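Local atomic coordinates of Na-K-Cl cotransporter (Methanosarcina acetivorans, PDB entry 3G40), a protein that probably mediates the coupled transport of chloride and monoatomic cations across the membrane, represented here by its cytoplasmic C-terminal domain. Residues L23-E28 and G48-L53; D122-I127 and D257-R262; N156-W161 and W192-S197; S240-A245 and M265-S270. All blocks are in the same frame, centred on the assembly; numbering follows the deposited sequence.

In the fold
From the N terminus, contact 1 pairs strands 22-27 and 49-54, closing a short loop filled mainly by helix 30-44. Contact 2 follows along the chain and closes a far longer loop, joining helix 124-136 of the first half to helix 258-268 of the second. Contact 3 is nested inside that loop, pairing strands 157-161 and 195-201. Contact 4 crosses contact 2: 240-245 lies within its loop, 265-270 beyond it. The E28-R123 salt bridge links contacts 1 and 2, and N159 and W161 pack against P243 between contacts 3 and 4. Contacts 1 and 3 share one ten-stranded sheet, on opposite sides of the chain's centre.

Contact 1 of 4, residues L23-E28 and G48-L53; sequences LLVPVE and GSVKLL
Strands 23-27 and 49-53 run parallel, their short axes 4.6 Å apart at closest approach and turned by 26°, with L23 beside V50, L24 beside K51, V25 beside L52 and P26 beside L53. Five backbone hydrogen bonds zip them together: L23 N to S49 O, K51 N to L23 O, V25 N to K51 O, L53 N to V25 O and V27 N to L53 O. P26 lacks an N-H, but its CA lies 3.3 Å from L53 O in a CA-H...O contact.

L24 and K51 lie side by side on one face and point the same way. With its CG anti to the backbone N (chi1 179°), L24 lays CD1 along the aliphatic part of the lysine, 4.0 Å from K51 CD, before the K51 chain bends further out. The same methyl reaches L53 CB at 4.1 Å.

On the other face V25 and V50 meet methyl to methyl at an oblique angle, V25 CG2 standing 3.9 Å from V50 CG1. L52 CD2 packs against two valines, 4.2 Å from V25 CB and 4.3 Å from V27 CG2. Helix 30-44 covers this face, L40 and T44 packing on L23 and L33 on V27.

At the start of the pair a water donates to L23 O at 2.9 Å and also to S49 OG, whose hydroxyl is bonded to N22 as well; L23 O thus accepts from both this water and K51 N. Strand 22-27, helix 30-44 and strand 49-54 form a beta-alpha-beta unit, the repeating element of a parallel alpha/beta sheet.

Contact 2 of 4, residues D122-I127 and D257-R262; sequences DRDEEI and DLDLAR
D124 and R262 form the heart of a salt-bridge network, completed by D259, that ties the N-terminal ends of helices 124-136 and 258-268 together across the two halves of the domain. The arginine grips the carboxylate end-on: R262 NH2 donates to D124 OD1 at 2.7 Å and R262 NH1 to D124 OD2 at 2.8 Å. Each oxygen uses its syn lone pair, and the two flat groups are nearly coplanar, their planes 6° apart, an arrangement that fixes the rotation of both.

The second helix adds an acid one turn earlier, D259. R262 NH1 also makes a weak bond to D259 OD1 and, bonded to both acids, it probably offsets the repulsion of D124 OD2 and D259 OD1, 4.0 Å apart; D259 OD2 has its stronger partner in R121. NE of the extended R262 chain donates to P118 O.

Apolar packing lies beside the ion pair. L258 CD1 comes within 3.7 Å of D124 CG, lining the buried acid with hydrocarbon. In the next turn of the first helix, I127 meets the leucine obliquely, its CG2 branch 3.6 Å from L258 CD1.

Contact 3 of 4, residues N156-W161 and W192-S197; sequences NLINLW and WKASLS
I158 is the hub on one face of this parallel strand pair, meeting W192 and A194 with its CG1-CD1 branch and L196 with CG2. Its CG1 lies anti to the carbonyl carbon (chi1 -58°), which carries CD1 to the end of the helix that precedes the second strand. There CD1 is 3.9 Å from W192 CE3, approaching the indole obliquely, and equally close to A194 CB. The CG2 branch turns to the partner strand, crossing the L196 side chain at a slant with L196 CD1 3.7 Å away. That L196 methyl also lies 3.5 Å from I158 O. Helix 179-192 covers this face, L188 packing on I158 and K189 on L196, while the indole N-H of W192 is bonded to D42 of helix 30-44.

The opposite face is more polar. L157 leans its CD2 over S195 CB at 3.9 Å, and N159 turns its amide oxygen toward the neighbouring serine, OD1 lying 3.6 Å from S197 CB. A water lies 3.1 Å from I158 O, placed to donate to it, and is hydrogen-bonded to S197 OG.

Between the faces, strands 157-161 and 195-197 are joined by S195 N to N156 O, I158 N to S195 O, S197 N to I158 O and L160 N to S197 O, with L157, I158 and N159 abreast of S195, L196 and S197. The chemistry is thus two-sided: hydrocarbon packed under helix 179-192, as in a beta-alpha-beta unit, and a mixed face of leucine, asparagine, serine and water, where I158 O can accept from the water as well as from S197 N.

Contact 4 of 4, residues S240-A245 and M265-S270; sequences SKLPFA and MEKAGS
The flat carbonyl group of A245 is met by the hydroxyl of S270, which donates from OG to A245 O at 2.9 Å, tilted 22° from the carbonyl plane. At the far end of the contact the carbonyl of S240 has a lysine methylene against its oxygen, K267 CG lying 3.4 Å from S240 O. The F244 ring packs on L157 and on M34 of the second subunit.

The motif is a helix C-terminus flanked by an irregular connection: helix 258-268 ends at G269, whose positive phi turns the chain toward strand 271-276, while 240-245 runs nearly parallel with 267-270 on its way to strand 247-251. L242 bridges them by contact. Its CD1 touches A268 CB at 3.8 Å, and its CG is 4.1 Å from K267 CD, the two side chains crossing at about a right angle. The lysine chain, bent at chi3 (-60°), carries its ammonium group to P236 O and S239 O in the preceding loop.

Waters bridge the two backbones. One accepts from L242 N and donates to K267 O at 2.8 Å; another lies within bonding distance of L242 O and A268 O. S270 OG occupies the crowded position between its backbone N and carbonyl carbon (chi1 64°), where it also accepts from a third water, 2.9 Å from OG, that in turn accepts from A245 N.

Contact 1 of 4, residues L23-E28 and G48-L53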
# COMPACT_ATOMS: atom_id res chain seq x y z
N LEU A 23 -11.55 17.00 0.72
CA LEU A 23 -10.85 16.76 -0.54
C LEU A 23 -11.82 16.65 -1.71
O LEU A 23 -12.89 16.06 -1.58
CB LEU A 23 -10.05 15.46 -0.47
CG LEU A 23 -9.09 15.33 0.71
CD1 LEU A 23 -8.31 14.01 0.62
CD2 LEU A 23 -8.16 16.53 0.73
N LEU A 24 -11.42 17.19 -2.85
CA LEU A 24 -12.06 16.87 -4.12
C LEU A 24 -11.11 15.92 -4.84
O LEU A 24 -9.95 16.27 -5.10
CB LEU A 24 -12.27 18.13 -4.94
CG LEU A 24 -12.91 17.92 -6.32
CD1 LEU A 24 -14.31 17.31 -6.16
CD2 LEU A 24 -12.98 19.24 -7.04
N VAL A 25 -11.59 14.72 -5.12
CA VAL A 25 -10.75 13.68 -5.69
C VAL A 25 -11.28 13.22 -7.05
O VAL A 25 -12.25 12.46 -7.13
CB VAL A 25 -10.68 12.45 -4.74
CG1 VAL A 25 -9.74 11.38 -5.29
CG2 VAL A 25 -10.26 12.88 -3.32
N PRO A 26 -10.63 13.66 -8.14
CA PRO A 26 -11.04 13.15 -9.45
C PRO A 26 -10.68 11.67 -9.56
O PRO A 26 -9.61 11.26 -9.11
CB PRO A 26 -10.20 13.96 -10.44
CG PRO A 26 -9.51 15.04 -9.63
CD PRO A 26 -9.48 14.57 -8.22
N VAL A 27 -11.58 10.89 -10.15
CA VAL A 27 -11.37 9.46 -10.32
C VAL A 27 -11.66 9.05 -11.76
O VAL A 27 -12.78 9.22 -12.24
CB VAL A 27 -12.30 8.67 -9.40
CG1 VAL A 27 -12.13 7.18 -9.64
CG2 VAL A 27 -12.04 9.02 -7.95
N GLU A 28 -10.65 8.53 -12.44
CA GLU A 28 -10.85 7.97 -13.77
C GLU A 28 -10.85 6.45 -13.66
O GLU A 28 -11.59 5.76 -14.35
CB GLU A 28 -9.76 8.43 -14.73
CG GLU A 28 -9.65 9.94 -14.83
CD GLU A 28 -8.87 10.38 -16.05
OE1 GLU A 28 -8.60 11.60 -16.17
OE2 GLU A 28 -8.53 9.53 -16.89
N GLY A 48 -13.33 14.85 8.45
CA GLY A 48 -12.98 15.51 7.20
C GLY A 48 -13.95 14.99 6.13
O GLY A 48 -14.93 14.31 6.45
N SER A 49 -13.70 15.27 4.86
CA SER A 49 -14.57 14.69 3.82
C SER A 49 -13.87 14.42 2.51
O SER A 49 -12.83 15.01 2.20
CB SER A 49 -15.80 15.57 3.57
OG SER A 49 -15.43 16.78 2.92
N VAL A 50 -14.47 13.53 1.72
CA VAL A 50 -13.95 13.15 0.42
C VAL A 50 -15.08 13.18 -0.63
O VAL A 50 -16.04 12.42 -0.52
CB VAL A 50 -13.36 11.73 0.45
CG1 VAL A 50 -12.94 11.31 -0.94
CG2 VAL A 50 -12.15 11.66 1.44
N LYS A 51 -14.97 14.06 -1.62
CA LYS A 51 -15.88 14.07 -2.75
C LYS A 51 -15.25 13.35 -3.94
O LYS A 51 -14.23 13.79 -4.46
CB LYS A 51 -16.25 15.50 -3.14
CG LYS A 51 -17.31 15.56 -4.25
CD LYS A 51 -17.84 16.97 -4.40
CE LYS A 51 -19.37 16.99 -4.40
NZ LYS A 51 -19.97 15.94 -5.27
N LEU A 52 -15.85 12.24 -4.34
CA LEU A 52 -15.35 11.50 -5.49
C LEU A 52 -15.95 12.06 -6.76
O LEU A 52 -17.16 12.02 -6.94
CB LEU A 52 -15.68 10.03 -5.33
CG LEU A 52 -15.15 9.44 -4.03
CD1 LEU A 52 -15.65 8.03 -3.84
CD2 LEU A 52 -13.58 9.50 -3.97
N LEU A 53 -15.11 12.62 -7.62
CA LEU A 53 -15.54 13.20 -8.89
C LEU A 53 -15.17 12.25 -10.01
O LEU A 53 -14.03 12.25 -10.49
CB LEU A 53 -14.90 14.57 -9.10
CG LEU A 53 -15.18 15.28 -10.44
CD1 LEU A 53 -16.66 15.55 -10.60
CD2 LEU A 53 -14.40 16.58 -10.52
O HOH W 1 -14.91 17.18 0.19

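Contact 2 of 4, residues D122-I127 and D257-R262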
# COMPACT_ATOMS: atom_id res chain seq x y z
N ASP A 122 2.45 12.59 -20.12
CA ASP A 122 1.47 12.96 -21.14
C ASP A 122 0.47 14.02 -20.69
O ASP A 122 -0.17 14.66 -21.51
CB ASP A 122 0.70 11.73 -21.63
CG ASP A 122 1.61 10.67 -22.23
OD1 ASP A 122 2.84 10.87 -22.25
OD2 ASP A 122 1.08 9.63 -22.68
N ARG A 123 0.34 14.20 -19.38
CA ARG A 123 -0.71 15.07 -18.86
C ARG A 123 -0.19 16.28 -18.10
O ARG A 123 -0.97 17.05 -17.54
CB ARG A 123 -1.63 14.28 -17.94
CG ARG A 123 -2.56 13.35 -18.67
CD ARG A 123 -3.37 12.57 -17.66
NE ARG A 123 -4.60 12.07 -18.25
CZ ARG A 123 -5.63 11.64 -17.53
NH1 ARG A 123 -5.57 11.66 -16.21
NH2 ARG A 123 -6.72 11.20 -18.14
N ASP A 124 1.13 16.45 -18.09
CA ASP A 124 1.71 17.48 -17.24
C ASP A 124 1.11 18.86 -17.48
O ASP A 124 0.89 19.62 -16.53
CB ASP A 124 3.24 17.50 -17.37
CG ASP A 124 3.89 16.32 -16.66
OD1 ASP A 124 3.16 15.35 -16.38
OD2 ASP A 124 5.10 16.37 -16.39
N GLU A 125 0.84 19.19 -18.73
CA GLU A 125 0.31 20.52 -19.03
C GLU A 125 -1.09 20.72 -18.44
O GLU A 125 -1.34 21.74 -17.79
CB GLU A 125 0.33 20.82 -20.52
CG GLU A 125 0.37 22.31 -20.78
CD GLU A 125 1.32 23.03 -19.82
OE1 GLU A 125 2.52 22.68 -19.79
OE2 GLU A 125 0.86 23.94 -19.11
N GLU A 126 -1.99 19.77 -18.66
CA GLU A 126 -3.32 19.84 -18.07
C GLU A 126 -3.22 19.89 -16.55
O GLU A 126 -3.88 20.70 -15.89
CB GLU A 126 -4.17 18.63 -18.48
CG GLU A 126 -4.63 18.65 -19.93
CD GLU A 126 -5.63 17.54 -20.22
OE1 GLU A 126 -5.84 16.68 -19.34
OE2 GLU A 126 -6.20 17.53 -21.33
N ILE A 127 -2.40 19.01 -15.99
CA ILE A 127 -2.19 18.96 -14.55
C ILE A 127 -1.74 20.31 -14.01
O ILE A 127 -2.30 20.81 -13.04
CB ILE A 127 -1.18 17.86 -14.18
CG1 ILE A 127 -1.83 16.48 -14.34
CG2 ILE A 127 -0.66 18.05 -12.76
CD1 ILE A 127 -0.94 15.33 -13.94
N ASP A 257 7.31 22.64 -11.23
CA ASP A 257 8.07 21.80 -12.15
C ASP A 257 7.80 20.35 -11.77
O ASP A 257 8.42 19.82 -10.85
CB ASP A 257 9.56 22.10 -12.04
CG ASP A 257 10.39 21.31 -13.05
OD1 ASP A 257 9.85 20.39 -13.70
OD2 ASP A 257 11.60 21.62 -13.19
N LEU A 258 6.86 19.73 -12.48
CA LEU A 258 6.42 18.37 -12.18
C LEU A 258 7.54 17.34 -12.33
O LEU A 258 7.49 16.27 -11.69
CB LEU A 258 5.23 17.97 -13.06
CG LEU A 258 3.95 18.79 -12.93
CD1 LEU A 258 2.81 18.09 -13.64
CD2 LEU A 258 3.60 19.03 -11.47
N ASP A 259 8.53 17.64 -13.16
CA ASP A 259 9.67 16.74 -13.32
C ASP A 259 10.57 16.80 -12.10
O ASP A 259 11.18 15.80 -11.71
CB ASP A 259 10.47 17.09 -14.58
CG ASP A 259 9.83 16.54 -15.84
OD1 ASP A 259 9.00 15.61 -15.74
OD2 ASP A 259 10.15 17.05 -16.94
N LEU A 260 10.65 17.98 -11.49
CA LEU A 260 11.39 18.15 -10.25
C LEU A 260 10.71 17.32 -9.16
O LEU A 260 11.38 16.65 -8.38
CB LEU A 260 11.41 19.62 -9.87
CG LEU A 260 12.67 20.13 -9.17
CD1 LEU A 260 12.72 21.65 -9.21
CD2 LEU A 260 12.71 19.62 -7.74
N ALA A 261 9.38 17.35 -9.14
CA ALA A 261 8.62 16.56 -8.17
C ALA A 261 8.92 15.07 -8.34
O ALA A 261 9.16 14.37 -7.37
CB ALA A 261 7.12 16.83 -8.30
N ARG A 262 8.91 14.61 -9.59
CA ARG A 262 9.16 13.20 -9.88
C ARG A 262 10.57 12.83 -9.46
O ARG A 262 10.79 11.77 -8.88
CB ARG A 262 8.97 12.90 -11.37
CG ARG A 262 7.53 12.89 -11.83
CD ARG A 262 7.43 12.44 -13.29
NE ARG A 262 6.06 12.46 -13.77
CZ ARG A 262 5.50 13.51 -14.38
NH1 ARG A 262 6.21 14.62 -14.58
NH2 ARG A 262 4.24 13.44 -14.78

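Contact 3 of 4, residues N156-W161 and W192-S197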
# COMPACT_ATOMS: atom_id res chain seq x y z
N ASN A 156 5.89 5.11 9.12
CA ASN A 156 6.38 5.36 10.47
C ASN A 156 7.29 6.59 10.57
O ASN A 156 7.65 7.02 11.67
CB ASN A 156 7.08 4.12 11.05
CG ASN A 156 8.38 3.80 10.36
OD1 ASN A 156 8.59 4.16 9.20
ND2 ASN A 156 9.28 3.12 11.06
N LEU A 157 7.65 7.16 9.43
CA LEU A 157 8.52 8.34 9.43
C LEU A 157 8.02 9.34 8.41
O LEU A 157 7.81 9.00 7.25
CB LEU A 157 9.99 7.96 9.13
CG LEU A 157 10.66 6.98 10.11
CD1 LEU A 157 11.93 6.37 9.52
CD2 LEU A 157 10.94 7.67 11.44
N ILE A 158 7.84 10.58 8.84
CA ILE A 158 7.39 11.66 7.97
C ILE A 158 8.41 12.79 8.06
O ILE A 158 8.79 13.18 9.16
CB ILE A 158 6.01 12.21 8.42
CG1 ILE A 158 4.95 11.09 8.43
CG2 ILE A 158 5.55 13.34 7.51
CD1 ILE A 158 3.67 11.45 9.17
N ASN A 159 8.85 13.30 6.91
CA ASN A 159 9.65 14.52 6.86
C ASN A 159 8.81 15.65 6.28
O ASN A 159 8.22 15.50 5.22
CB ASN A 159 10.89 14.36 5.97
CG ASN A 159 11.96 13.48 6.59
OD1 ASN A 159 11.96 13.21 7.79
ND2 ASN A 159 12.89 13.04 5.76
N LEU A 160 8.76 16.79 6.97
CA LEU A 160 8.16 17.99 6.39
C LEU A 160 9.32 18.90 5.97
O LEU A 160 10.09 19.36 6.81
CB LEU A 160 7.31 18.71 7.44
CG LEU A 160 6.10 19.58 7.15
CD1 LEU A 160 6.23 20.79 8.04
CD2 LEU A 160 5.83 19.96 5.65
N TRP A 161 9.43 19.15 4.67
CA TRP A 161 10.47 20.00 4.12
C TRP A 161 10.02 21.45 4.08
O TRP A 161 9.05 21.79 3.41
CB TRP A 161 10.86 19.53 2.72
CG TRP A 161 11.57 18.24 2.73
CD1 TRP A 161 11.01 17.00 2.72
CD2 TRP A 161 12.99 18.04 2.83
NE1 TRP A 161 11.99 16.03 2.77
CE2 TRP A 161 13.22 16.65 2.84
CE3 TRP A 161 14.09 18.91 2.88
CZ2 TRP A 161 14.50 16.11 2.90
CZ3 TRP A 161 15.36 18.36 2.94
CH2 TRP A 161 15.56 16.98 2.95
N TRP A 192 -1.14 8.08 11.58
CA TRP A 192 -0.18 6.97 11.44
C TRP A 192 0.53 6.65 12.75
O TRP A 192 1.15 5.58 12.88
CB TRP A 192 0.90 7.30 10.40
CG TRP A 192 0.42 7.36 8.99
CD1 TRP A 192 -0.84 7.08 8.52
CD2 TRP A 192 1.22 7.69 7.84
NE1 TRP A 192 -0.88 7.23 7.14
CE2 TRP A 192 0.37 7.60 6.71
CE3 TRP A 192 2.55 8.05 7.67
CZ2 TRP A 192 0.83 7.87 5.42
CZ3 TRP A 192 3.01 8.33 6.38
CH2 TRP A 192 2.14 8.22 5.27
N LYS A 193 0.46 7.57 13.71
CA LYS A 193 1.29 7.47 14.92
C LYS A 193 2.75 7.31 14.51
O LYS A 193 3.46 6.45 15.03
CB LYS A 193 0.84 6.32 15.81
CG LYS A 193 -0.56 6.53 16.38
CD LYS A 193 -0.92 5.48 17.41
CE LYS A 193 -2.26 5.79 18.06
NZ LYS A 193 -2.65 4.79 19.09
N ALA A 194 3.16 8.14 13.56
CA ALA A 194 4.50 8.15 13.01
C ALA A 194 5.37 9.20 13.69
O ALA A 194 4.87 10.09 14.38
CB ALA A 194 4.42 8.43 11.49
N SER A 195 6.69 9.10 13.50
CA SER A 195 7.60 10.16 13.94
C SER A 195 7.72 11.24 12.87
O SER A 195 7.78 10.94 11.68
CB SER A 195 8.99 9.58 14.24
OG SER A 195 8.88 8.63 15.27
N LEU A 196 7.74 12.50 13.30
CA LEU A 196 7.78 13.63 12.39
C LEU A 196 9.08 14.40 12.53
O LEU A 196 9.50 14.70 13.65
CB LEU A 196 6.61 14.57 12.68
CG LEU A 196 6.51 15.86 11.86
CD1 LEU A 196 6.48 15.58 10.35
CD2 LEU A 196 5.26 16.66 12.27
N SER A 197 9.72 14.73 11.40
CA SER A 197 10.90 15.62 11.41
C SER A 197 10.65 16.82 10.53
O SER A 197 9.99 16.72 9.49
CB SER A 197 12.17 14.92 10.91
OG SER A 197 12.50 13.78 11.67
O HOH W 2 10.84 11.50 10.81

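Contact 4 of 4, residues S240-A245 and M265-S270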
# COMPACT_ATOMS: atom_id res chain seq x y z
N SER A 240 22.53 14.48 -3.27
CA SER A 240 22.47 13.17 -3.93
C SER A 240 21.45 12.23 -3.27
O SER A 240 20.87 11.38 -3.94
CB SER A 240 23.85 12.53 -3.96
OG SER A 240 24.49 12.64 -2.69
N LYS A 241 21.25 12.40 -1.97
CA LYS A 241 20.35 11.54 -1.20
C LYS A 241 19.56 12.38 -0.20
O LYS A 241 20.02 13.44 0.23
CB LYS A 241 21.15 10.48 -0.46
CG LYS A 241 22.18 11.07 0.48
CD LYS A 241 23.18 10.04 0.98
CE LYS A 241 24.30 10.71 1.77
NZ LYS A 241 25.27 9.74 2.36
N LEU A 242 18.38 11.90 0.18
CA LEU A 242 17.57 12.57 1.20
C LEU A 242 17.59 11.78 2.50
O LEU A 242 17.76 10.56 2.49
CB LEU A 242 16.12 12.73 0.71
CG LEU A 242 15.90 13.49 -0.60
CD1 LEU A 242 14.41 13.68 -0.84
CD2 LEU A 242 16.61 14.83 -0.56
N PRO A 243 17.43 12.47 3.64
CA PRO A 243 17.27 11.74 4.90
C PRO A 243 16.01 10.89 4.79
O PRO A 243 14.99 11.39 4.29
CB PRO A 243 17.07 12.84 5.93
CG PRO A 243 17.63 14.07 5.31
CD PRO A 243 17.42 13.93 3.84
N PHE A 244 16.06 9.65 5.25
CA PHE A 244 14.99 8.70 4.95
C PHE A 244 13.65 9.00 5.64
O PHE A 244 13.62 9.38 6.81
CB PHE A 244 15.39 7.27 5.27
CG PHE A 244 14.29 6.28 4.98
CD1 PHE A 244 14.10 5.82 3.69
CD2 PHE A 244 13.41 5.87 5.98
CE1 PHE A 244 13.06 4.93 3.40
CE2 PHE A 244 12.38 4.99 5.69
CZ PHE A 244 12.20 4.52 4.40
N ALA A 245 12.55 8.83 4.91
CA ALA A 245 11.20 8.88 5.50
C ALA A 245 10.22 7.99 4.72
O ALA A 245 10.45 7.70 3.55
CB ALA A 245 10.66 10.31 5.52
N MET A 265 10.99 12.20 -5.72
CA MET A 265 10.46 10.92 -5.28
C MET A 265 11.42 9.79 -5.62
O MET A 265 11.65 8.89 -4.82
CB MET A 265 9.06 10.66 -5.87
CG MET A 265 8.52 9.29 -5.49
SD MET A 265 8.81 8.11 -6.81
CE MET A 265 7.56 8.65 -7.96
N GLU A 266 12.01 9.85 -6.82
CA GLU A 266 12.92 8.81 -7.28
C GLU A 266 14.20 8.79 -6.45
O GLU A 266 14.70 7.73 -6.10
CB GLU A 266 13.26 9.02 -8.74
CG GLU A 266 12.10 8.76 -9.68
CD GLU A 266 12.28 9.44 -11.03
OE1 GLU A 266 13.36 10.02 -11.26
OE2 GLU A 266 11.33 9.39 -11.84
N LYS A 267 14.71 9.98 -6.15
CA LYS A 267 15.92 10.13 -5.34
C LYS A 267 15.67 9.67 -3.90
O LYS A 267 16.51 9.00 -3.30
CB LYS A 267 16.38 11.59 -5.35
CG LYS A 267 17.59 11.88 -4.50
CD LYS A 267 17.72 13.37 -4.23
CE LYS A 267 17.88 14.17 -5.52
NZ LYS A 267 18.05 15.63 -5.26
N ALA A 268 14.51 10.02 -3.37
CA ALA A 268 14.11 9.63 -2.02
C ALA A 268 13.97 8.12 -1.86
O ALA A 268 14.27 7.56 -0.79
CB ALA A 268 12.80 10.31 -1.64
N GLY A 269 13.50 7.45 -2.91
CA GLY A 269 13.24 6.03 -2.84
C GLY A 269 11.99 5.77 -2.01
O GLY A 269 11.76 4.65 -1.54
N SER A 270 11.19 6.81 -1.82
CA SER A 270 9.95 6.70 -1.07
C SER A 270 8.94 7.76 -1.54
O SER A 270 9.29 8.65 -2.31
CB SER A 270 10.22 6.84 0.42
OG SER A 270 10.71 8.12 0.68
O HOH W 3 16.13 8.58 1.42
O HOH W 4 17.76 9.20 -0.75
O HOH W 5 13.29 8.52 1.92